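Short chain dehydrogenase (A0QTM2 homolog) (PDB 3SC4) probably catalyses NAD(P)-dependent oxidation or reduction, as a Rossmann-fold member of the short-chain dehydrogenase family. Local coordinates at residues I74-V84 with I123-S134; L7-G17 with F91-A101. All blocks are in the same frame, centred on the assembly; numbering follows the deposited sequence. Where two conformers were deposited one is given.

Interaction 2 (7-17 with 91-101) pairs two central strands of the parallel sheet, and interaction 1 (74-84 with 123-134) packs helix 77-91 and the turn before it against helix 114-135, two of the helices on one face. Their centres lie about 14 Å apart and they touch directly: Ser-132 OG is 3.0 Å from Asn-99 ND2, a probable hydrogen bond, while Val-131 CG1 lies 3.6 Å from Cys-97 SG. Strand 96-99 sits in the chain between the two helices of interaction 1. At the C-terminal end of the strands a glycerol, probably from the crystallisation liquor, lies beside Gly-16 and Gly-17, at the glycine-rich turn where this family probably holds its dinucleotide.

Interaction 1 of 2, residues I74-V84 with I123-S134; sequences IRDGDAVAAAV and IQVRGTYAVSQS
Ile-74 lies against helix 114-135 where Gly-127 allows close approach. Its CG1 branch, anti to the backbone N (chi1 -173°), extends over the helix backbone, and CD1 comes 3.5 Å from Ile-123 O, with Gly-127 CA also beneath this arm. The other branch, CG2, turns to Ile-123, meeting CG1 of that residue at 3.9 Å; the two isoleucines cross at about a right angle. Val-131 meets Ile-74 in the same crossed fashion, CG2 to CG1. Farther along, Val-80 presents a single methyl: CG1 rests 3.9 Å from Val-131 CA and also approaches Ala-130 O. Val-84 continues this side with its branched end around the Ser-134 hydroxyl, CB lying 3.3 Å from OG. The helix segments 77-84 and 123-134 run in roughly the same direction, 36° apart.

At the other end, Arg-126 reaches out with its chain extended from CG to NE, bringing NH1 to 2.6 Å from Arg-75 O. The bond is bent (131° at the hydrogen), its donor standing above the carbonyl plane. NH2 donates to a water that also accepts from Gly-77 N, and NE forms a salt bridge with Asp-118 of the second subunit.

Apolar branches, with the Ser-134 hydroxyl at one end, thus fill the seam between the two segments, while one guanidinium holds the turn directly and the first residue of helix 77-91 through a water. Because the same group pairs with an acid across the dimer interface, it couples this turn to the neighbouring subunit, and the carboxylate probably favours the charged guanidinium and helps fix its rotation.

Interaction 2 of 2, residues L7-G17 with F91-A101; sequences LRGKTMFISGG and FGGIDICVNNA
Parallel beta pairing joins strands 11-15 and 96-99 in the middle of the Rossmann-type sheet; the first leads into the glycine-rich turn and the second into the Asn-Asn-Ala sequence, both family signatures. Thr-11 O begins the pairing by accepting from both Asp-95 N and Ile-96 N, and Phe-13 N then donates to Ile-96 O at 2.7 Å. Val-98 N returns a bond to Phe-13 O, and Ser-15 N reaches Val-98 O. At the entrance, Asp-95 OD2 uses its anti lone pair to take Thr-11 N at 2.9 Å; the same oxygen forms a salt bridge with Arg-142.

At the far end Ser-15 OG, placed between the backbone N and carbonyl carbon (chi1 68°), fixes the start of Asn-Asn-Ala, accepting from Asn-100 N and, almost straight (174°), from Ala-101 N, each at 2.9 Å. A water joins this hydroxyl to OD1 of Asn-99, the residue whose ND2 is held by Ser-132 and Thr-149. On one face Met-12 SD lies 3.6 Å from Val-98 CG2, and Ile-14 runs side by side with Val-98.

Strand 35-40 flanks 11-15 on its other edge, as strand 146-149 does 96-99. The Phe-13 side chain packs on Ala-83, Val-84 and Thr-87 of helix 77-91, while Ala-101 touches Ile-123 of helix 114-135.

Interaction 1 of 2, residues I74-V84 with I123-S134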
loop_
_atom_site.group_PDB
_atom_site.type_symbol
_atom_site.label_atom_id
_atom_site.label_comp_id
_atom_site.label_asym_id
_atom_site.label_seq_id
_atom_site.Cartn_x
_atom_site.Cartn_y
_atom_site.Cartn_z
ATOM N N ILE B 74 4.932 -4.704 -17.332
ATOM C CA ILE B 74 4.856 -3.593 -16.364
ATOM C C ILE B 74 5.656 -3.852 -15.074
ATOM O O ILE B 74 5.910 -2.932 -14.315
ATOM C CB ILE B 74 3.396 -3.357 -15.958
ATOM C CG1 ILE B 74 3.220 -2.122 -15.088
ATOM C CG2 ILE B 74 2.852 -4.593 -15.190
ATOM C CD1 ILE B 74 1.721 -1.787 -14.850
ATOM N N ARG B 75 5.992 -5.116 -14.815
ATOM C CA ARG B 75 6.786 -5.470 -13.647
ATOM C C ARG B 75 8.271 -5.315 -13.916
ATOM O O ARG B 75 9.065 -5.393 -12.993
ATOM C CB ARG B 75 6.473 -6.893 -13.182
ATOM C CG ARG B 75 5.226 -6.986 -12.306
ATOM C CD ARG B 75 4.774 -8.427 -12.159
ATOM N NE ARG B 75 4.737 -9.130 -13.440
ATOM C CZ ARG B 75 4.761 -10.452 -13.556
ATOM N NH1 ARG B 75 4.826 -11.212 -12.469
ATOM N NH2 ARG B 75 4.730 -11.020 -14.748
ATOM N N ASP B 76 8.643 -5.078 -15.177
ATOM C CA ASP B 76 10.040 -4.847 -15.552
ATOM C C ASP B 76 10.174 -3.360 -15.826
ATOM O O ASP B 76 9.571 -2.831 -16.761
ATOM C CB ASP B 76 10.398 -5.707 -16.772
ATOM C CG ASP B 76 11.799 -5.453 -17.316
ATOM O OD1 ASP B 76 12.497 -4.531 -16.864
ATOM O OD2 ASP B 76 12.193 -6.190 -18.247
ATOM N N GLY B 77 10.955 -2.693 -14.990
ATOM C CA GLY B 77 11.065 -1.245 -15.010
ATOM C C GLY B 77 11.700 -0.712 -16.275
ATOM O O GLY B 77 11.356 0.375 -16.748
ATOM N N ASP B 78 12.633 -1.482 -16.825
ATOM C CA ASP B 78 13.265 -1.115 -18.088
ATOM C C ASP B 78 12.255 -1.199 -19.223
ATOM O O ASP B 78 12.206 -0.303 -20.057
ATOM C CB ASP B 78 14.504 -1.985 -18.349
ATOM C CG ASP B 78 15.627 -1.740 -17.314
ATOM O OD1 ASP B 78 15.764 -0.601 -16.835
ATOM O OD2 ASP B 78 16.376 -2.681 -16.978
ATOM N N ALA B 79 11.424 -2.245 -19.222
ATOM C CA ALA B 79 10.403 -2.400 -20.262
ATOM C C ALA B 79 9.426 -1.243 -20.201
ATOM O O ALA B 79 8.994 -0.740 -21.250
ATOM C CB ALA B 79 9.661 -3.762 -20.169
ATOM N N VAL B 80 9.113 -0.792 -18.982
ATOM C CA VAL B 80 8.243 0.355 -18.816
ATOM C C VAL B 80 8.894 1.594 -19.408
ATOM O O VAL B 80 8.256 2.323 -20.197
ATOM C CB VAL B 80 7.846 0.580 -17.330
ATOM C CG1 VAL B 80 7.159 1.935 -17.149
ATOM C CG2 VAL B 80 6.931 -0.532 -16.877
ATOM N N ALA B 81 10.159 1.825 -19.062
ATOM C CA ALA B 81 10.900 2.980 -19.599
ATOM C C ALA B 81 10.932 2.919 -21.118
ATOM O O ALA B 81 10.721 3.935 -21.787
ATOM C CB ALA B 81 12.329 3.037 -19.046
ATOM N N ALA B 82 11.192 1.733 -21.662
ATOM C CA ALA B 82 11.262 1.564 -23.116
ATOM C C ALA B 82 9.905 1.822 -23.762
ATOM O O ALA B 82 9.842 2.457 -24.814
ATOM C CB ALA B 82 11.795 0.180 -23.498
ATOM N N ALA B 83 8.816 1.402 -23.119
ATOM C CA ALA B 83 7.494 1.671 -23.694
ATOM C C ALA B 83 7.166 3.175 -23.692
ATOM O O ALA B 83 6.591 3.702 -24.647
ATOM C CB ALA B 83 6.446 0.894 -22.996
ATOM N N VAL B 84 7.556 3.880 -22.642
ATOM C CA VAL B 84 7.288 5.325 -22.587
ATOM C C VAL B 84 8.126 6.108 -23.626
ATOM O O VAL B 84 7.583 6.930 -24.387
ATOM C CB VAL B 84 7.478 5.865 -21.152
ATOM C CG1 VAL B 84 7.630 7.385 -21.151
ATOM C CG2 VAL B 84 6.310 5.402 -20.292
ATOM N N ILE B 123 2.132 -5.583 -10.216
ATOM C CA ILE B 123 1.457 -4.952 -11.315
ATOM C C ILE B 123 0.767 -3.658 -10.871
ATOM O O ILE B 123 0.778 -2.674 -11.597
ATOM C CB ILE B 123 0.437 -5.902 -11.953
ATOM C CG1 ILE B 123 1.175 -7.056 -12.652
ATOM C CG2 ILE B 123 -0.381 -5.161 -12.943
ATOM C CD1 ILE B 123 0.266 -8.177 -13.188
ATOM N N GLN B 124 0.186 -3.646 -9.687
ATOM C CA GLN B 124 -0.689 -2.538 -9.299
ATOM C C GLN B 124 -0.020 -1.422 -8.492
ATOM O O GLN B 124 -0.226 -0.234 -8.783
ATOM C CB GLN B 124 -1.943 -3.069 -8.570
ATOM C CG GLN B 124 -2.946 -3.645 -9.552
ATOM C CD GLN B 124 -3.960 -4.640 -8.980
ATOM O OE1 GLN B 124 -5.115 -4.678 -9.442
ATOM N NE2 GLN B 124 -3.532 -5.472 -8.029
ATOM N N VAL B 125 0.743 -1.782 -7.471
ATOM C CA VAL B 125 1.350 -0.779 -6.607
ATOM C C VAL B 125 2.648 -0.361 -7.244
ATOM O O VAL B 125 2.822 0.785 -7.589
ATOM C CB VAL B 125 1.619 -1.306 -5.219
ATOM C CG1 VAL B 125 2.154 -0.197 -4.348
ATOM C CG2 VAL B 125 0.335 -1.933 -4.635
ATOM N N ARG B 126 3.534 -1.313 -7.454
ATOM C CA ARG B 126 4.797 -1.038 -8.110
ATOM C C ARG B 126 4.568 -0.558 -9.547
ATOM O O ARG B 126 5.163 0.425 -9.985
ATOM C CB ARG B 126 5.669 -2.279 -8.079
ATOM C CG ARG B 126 7.099 -2.018 -8.511
ATOM C CD ARG B 126 7.959 -3.259 -8.360
ATOM N NE ARG B 126 9.348 -3.084 -8.796
ATOM C CZ ARG B 126 9.813 -3.365 -10.012
ATOM N NH1 ARG B 126 8.990 -3.777 -10.969
ATOM N NH2 ARG B 126 11.116 -3.212 -10.292
ATOM N N GLY B 127 3.689 -1.240 -10.268
ATOM C CA GLY B 127 3.393 -0.875 -11.640
ATOM C C GLY B 127 2.840 0.531 -11.803
ATOM O O GLY B 127 3.273 1.283 -12.696
ATOM N N THR B 128 1.890 0.910 -10.952
ATOM C CA THR B 128 1.329 2.262 -11.039
ATOM C C THR B 128 2.413 3.296 -10.767
ATOM O O THR B 128 2.434 4.359 -11.407
ATOM C CB THR B 128 0.145 2.444 -10.089
ATOM O OG1 THR B 128 -0.918 1.571 -10.510
ATOM C CG2 THR B 128 -0.341 3.904 -10.063
ATOM N N TYR B 129 3.313 2.969 -9.837
ATOM C CA TYR B 129 4.428 3.835 -9.504
ATOM C C TYR B 129 5.369 3.976 -10.724
ATOM O O TYR B 129 5.649 5.085 -11.177
ATOM C CB TYR B 129 5.171 3.270 -8.289
ATOM C CG TYR B 129 6.299 4.144 -7.780
ATOM C CD1 TYR B 129 6.053 5.167 -6.880
ATOM C CD2 TYR B 129 7.606 3.944 -8.188
ATOM C CE1 TYR B 129 7.076 5.955 -6.404
ATOM C CE2 TYR B 129 8.639 4.756 -7.728
ATOM C CZ TYR B 129 8.354 5.755 -6.833
ATOM O OH TYR B 129 9.338 6.570 -6.360
ATOM N N ALA B 130 5.830 2.849 -11.265
ATOM C CA ALA B 130 6.802 2.861 -12.380
ATOM C C ALA B 130 6.239 3.546 -13.641
ATOM O O ALA B 130 6.877 4.410 -14.236
ATOM C CB ALA B 130 7.260 1.433 -12.697
ATOM N N VAL B 131 5.031 3.166 -14.027
ATOM C CA VAL B 131 4.389 3.777 -15.180
ATOM C C VAL B 131 4.215 5.292 -14.977
ATOM O O VAL B 131 4.552 6.067 -15.882
ATOM C CB VAL B 131 3.017 3.114 -15.471
ATOM C CG1 VAL B 131 2.135 4.001 -16.339
ATOM C CG2 VAL B 131 3.215 1.744 -16.120
ATOM N N SER B 132 3.700 5.702 -13.806
ATOM C CA SER B 132 3.451 7.110 -13.537
ATOM C C SER B 132 4.756 7.882 -13.507
ATOM O O SER B 132 4.857 8.926 -14.101
ATOM C CB SER B 132 2.682 7.329 -12.221
ATOM O OG SER B 132 1.364 6.759 -12.237
ATOM N N GLN B 133 5.767 7.350 -12.833
ATOM C CA GLN B 133 7.048 8.006 -12.724
ATOM C C GLN B 133 7.654 8.220 -14.080
ATOM O O GLN B 133 8.246 9.275 -14.373
ATOM C CB GLN B 133 8.006 7.154 -11.901
ATOM C CG GLN B 133 9.421 7.727 -11.744
ATOM C CD GLN B 133 10.340 6.724 -11.070
ATOM O OE1 GLN B 133 10.643 5.674 -11.637
ATOM N NE2 GLN B 133 10.765 7.026 -9.845
ATOM N N SER B 134 7.545 7.205 -14.913
ATOM C CA SER B 134 8.204 7.270 -16.197
ATOM C C SER B 134 7.479 8.250 -17.127
ATOM O O SER B 134 8.122 8.923 -17.935
ATOM C CB SER B 134 8.319 5.875 -16.796
ATOM O OG SER B 134 8.836 5.945 -18.092
HETATM O O HOH W 1 12.759 -3.665 -12.654
#

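Interaction 2 of 2, residues L7-G17 with F91-A101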
loop_
_atom_site.group_PDB
_atom_site.type_symbol
_atom_site.label_atom_id
_atom_site.label_comp_id
_atom_site.label_asym_id
_atom_site.label_seq_id
_atom_site.Cartn_x
_atom_site.Cartn_y
_atom_site.Cartn_z
ATOM N N LEU B 7 -10.331 15.825 -26.695
ATOM C CA LEU B 7 -8.993 15.254 -26.565
ATOM C C LEU B 7 -8.319 15.115 -27.924
ATOM O O LEU B 7 -7.437 14.273 -28.121
ATOM C CB LEU B 7 -9.079 13.902 -25.851
ATOM C CG LEU B 7 -9.807 13.953 -24.507
ATOM C CD1 LEU B 7 -10.028 12.572 -24.002
ATOM C CD2 LEU B 7 -9.021 14.795 -23.498
ATOM N N ARG B 8 -8.724 15.967 -28.861
ATOM C CA ARG B 8 -8.217 15.912 -30.224
ATOM C C ARG B 8 -6.727 16.223 -30.198
ATOM O O ARG B 8 -6.309 17.183 -29.550
ATOM C CB ARG B 8 -8.968 16.914 -31.110
ATOM C CG ARG B 8 -8.813 16.683 -32.624
ATOM C CD ARG B 8 -10.032 17.255 -33.332
ATOM N NE ARG B 8 -10.039 17.059 -34.783
ATOM C CZ ARG B 8 -10.416 15.942 -35.416
ATOM N NH1 ARG B 8 -10.812 14.860 -34.742
ATOM N NH2 ARG B 8 -10.393 15.911 -36.751
ATOM N N GLY B 9 -5.935 15.385 -30.865
ATOM C CA GLY B 9 -4.484 15.579 -30.937
ATOM C C GLY B 9 -3.714 15.285 -29.655
ATOM O O GLY B 9 -2.504 15.524 -29.577
ATOM N N LYS B 10 -4.403 14.760 -28.649
ATOM C CA LYS B 10 -3.769 14.477 -27.388
ATOM C C LYS B 10 -3.277 13.028 -27.380
ATOM O O LYS B 10 -3.760 12.196 -28.161
ATOM C CB LYS B 10 -4.736 14.788 -26.246
ATOM C CG LYS B 10 -5.179 16.266 -26.260
ATOM C CD LYS B 10 -5.038 16.978 -24.894
ATOM C CE LYS B 10 -5.211 18.510 -25.000
ATOM N NZ LYS B 10 -4.147 19.163 -25.859
ATOM N N THR B 11 -2.290 12.746 -26.532
ATOM C CA THR B 11 -1.675 11.435 -26.470
ATOM C C THR B 11 -1.909 10.767 -25.126
ATOM O O THR B 11 -1.605 11.348 -24.100
ATOM C CB THR B 11 -0.181 11.551 -26.712
ATOM O OG1 THR B 11 0.031 11.986 -28.059
ATOM C CG2 THR B 11 0.506 10.208 -26.521
ATOM N N MET B 12 -2.435 9.542 -25.146
ATOM C CA MET B 12 -2.607 8.720 -23.940
ATOM C C MET B 12 -1.659 7.527 -23.857
ATOM O O MET B 12 -1.465 6.813 -24.836
ATOM C CB MET B 12 -4.026 8.174 -23.868
ATOM C CG MET B 12 -4.266 7.224 -22.692
ATOM S SD MET B 12 -6.012 7.102 -22.267
ATOM C CE MET B 12 -6.605 5.971 -23.487
ATOM N N PHE B 13 -1.094 7.312 -22.670
ATOM C CA PHE B 13 -0.381 6.086 -22.335
ATOM C C PHE B 13 -1.232 5.270 -21.360
ATOM O O PHE B 13 -1.543 5.737 -20.273
ATOM C CB PHE B 13 0.962 6.396 -21.693
ATOM C CG PHE B 13 1.845 5.176 -21.531
ATOM C CD1 PHE B 13 2.715 4.782 -22.551
ATOM C CD2 PHE B 13 1.799 4.417 -20.372
ATOM C CE1 PHE B 13 3.519 3.671 -22.406
ATOM C CE2 PHE B 13 2.590 3.294 -20.226
ATOM C CZ PHE B 13 3.471 2.927 -21.247
ATOM N N ILE B 14 -1.590 4.053 -21.730
ATOM C CA ILE B 14 -2.455 3.249 -20.886
ATOM C C ILE B 14 -1.857 1.862 -20.653
ATOM O O ILE B 14 -1.420 1.199 -21.594
ATOM C CB ILE B 14 -3.911 3.181 -21.443
ATOM C CG1 ILE B 14 -4.822 2.426 -20.476
ATOM C CG2 ILE B 14 -3.962 2.573 -22.825
ATOM C CD1 ILE B 14 -6.289 2.446 -20.882
ATOM N N SER B 15 -1.766 1.481 -19.377
ATOM C CA SER B 15 -1.385 0.136 -18.997
ATOM C C SER B 15 -2.649 -0.701 -19.064
ATOM O O SER B 15 -3.733 -0.298 -18.599
ATOM C CB SER B 15 -0.790 0.071 -17.597
ATOM O OG SER B 15 -1.783 0.344 -16.617
ATOM N N GLY B 16 -2.448 -1.891 -19.605
ATOM C CA GLY B 16 -3.521 -2.717 -20.093
ATOM C C GLY B 16 -3.983 -2.137 -21.411
ATOM O O GLY B 16 -3.182 -1.745 -22.274
ATOM N N GLY B 17 -5.293 -2.062 -21.542
ATOM C CA GLY B 17 -5.868 -1.418 -22.674
ATOM C C GLY B 17 -6.377 -2.400 -23.685
ATOM O O GLY B 17 -7.116 -2.012 -24.574
ATOM N N PHE B 91 4.933 9.886 -30.755
ATOM C CA PHE B 91 3.852 10.895 -30.627
ATOM C C PHE B 91 4.269 12.243 -30.058
ATOM O O PHE B 91 3.500 13.205 -30.122
ATOM C CB PHE B 91 2.692 10.352 -29.778
ATOM C CG PHE B 91 1.966 9.207 -30.404
ATOM C CD1 PHE B 91 1.418 9.327 -31.668
ATOM C CD2 PHE B 91 1.826 8.011 -29.731
ATOM C CE1 PHE B 91 0.751 8.273 -32.239
ATOM C CE2 PHE B 91 1.149 6.949 -30.291
ATOM C CZ PHE B 91 0.618 7.077 -31.548
ATOM N N GLY B 92 5.451 12.312 -29.459
ATOM C CA GLY B 92 6.041 13.597 -29.103
ATOM C C GLY B 92 5.756 14.123 -27.707
ATOM O O GLY B 92 6.203 15.239 -27.389
ATOM N N GLY B 93 5.064 13.355 -26.858
ATOM C CA GLY B 93 4.689 13.880 -25.539
ATOM C C GLY B 93 3.461 13.183 -24.986
ATOM O O GLY B 93 2.710 12.554 -25.745
ATOM N N ILE B 94 3.256 13.264 -23.672
ATOM C CA ILE B 94 2.194 12.503 -23.050
ATOM C C ILE B 94 1.237 13.414 -22.295
ATOM O O ILE B 94 1.618 14.115 -21.369
ATOM C CB ILE B 94 2.746 11.390 -22.132
ATOM C CG1 ILE B 94 3.525 10.375 -22.976
ATOM C CG2 ILE B 94 1.591 10.673 -21.349
ATOM C CD1 ILE B 94 4.324 9.384 -22.171
ATOM N N ASP B 95 -0.017 13.375 -22.702
ATOM C CA ASP B 95 -1.051 14.178 -22.082
ATOM C C ASP B 95 -1.768 13.440 -20.974
ATOM O O ASP B 95 -2.145 14.054 -19.981
ATOM C CB ASP B 95 -2.070 14.582 -23.143
ATOM C CG ASP B 95 -1.509 15.585 -24.116
ATOM O OD1 ASP B 95 -1.209 16.710 -23.652
ATOM O OD2 ASP B 95 -1.353 15.249 -25.323
ATOM N N ILE B 96 -1.979 12.135 -21.186
ATOM C CA ILE B 96 -2.793 11.314 -20.334
ATOM C C ILE B 96 -2.075 9.986 -20.014
ATOM O O ILE B 96 -1.571 9.303 -20.904
ATOM C CB ILE B 96 -4.131 11.015 -21.012
ATOM C CG1 ILE B 96 -4.830 12.317 -21.375
ATOM C CG2 ILE B 96 -5.042 10.125 -20.093
ATOM C CD1 ILE B 96 -5.963 12.117 -22.326
ATOM N N CYS B 97 -1.995 9.671 -18.723
ATOM C CA CYS B 97 -1.481 8.409 -18.246
ATOM C C CYS B 97 -2.607 7.713 -17.495
ATOM O O CYS B 97 -3.094 8.242 -16.498
ATOM C CB CYS B 97 -0.323 8.659 -17.297
ATOM S SG CYS B 97 0.332 7.147 -16.552
ATOM N N VAL B 98 -3.062 6.572 -17.997
ATOM C CA VAL B 98 -4.086 5.804 -17.307
ATOM C C VAL B 98 -3.475 4.529 -16.769
ATOM O O VAL B 98 -2.981 3.725 -17.520
ATOM C CB VAL B 98 -5.254 5.436 -18.216
ATOM C CG1 VAL B 98 -6.183 4.480 -17.494
ATOM C CG2 VAL B 98 -5.992 6.687 -18.660
ATOM N N ASN B 99 -3.516 4.363 -15.455
ATOM C CA ASN B 99 -3.067 3.142 -14.801
ATOM C C ASN B 99 -4.242 2.204 -14.618
ATOM O O ASN B 99 -5.023 2.339 -13.668
ATOM C CB ASN B 99 -2.420 3.450 -13.444
ATOM C CG ASN B 99 -1.173 4.284 -13.580
ATOM O OD1 ASN B 99 -0.205 3.853 -14.186
ATOM N ND2 ASN B 99 -1.193 5.480 -13.026
ATOM N N ASN B 100 -4.366 1.269 -15.560
ATOM C CA ASN B 100 -5.466 0.293 -15.571
ATOM C C ASN B 100 -5.020 -1.163 -15.358
ATOM O O ASN B 100 -5.809 -1.959 -14.948
ATOM C CB ASN B 100 -6.271 0.446 -16.874
ATOM C CG ASN B 100 -7.186 -0.769 -17.172
ATOM O OD1 ASN B 100 -8.136 -1.048 -16.424
ATOM N ND2 ASN B 100 -6.877 -1.499 -18.262
ATOM N N ALA B 101 -3.771 -1.508 -15.609
ATOM C CA ALA B 101 -3.306 -2.887 -15.413
ATOM C C ALA B 101 -3.673 -3.355 -14.016
ATOM O O ALA B 101 -3.521 -2.613 -13.046
ATOM C CB ALA B 101 -1.827 -2.988 -15.616
HETATM O O HOH W 2 -0.301 1.194 -14.616
#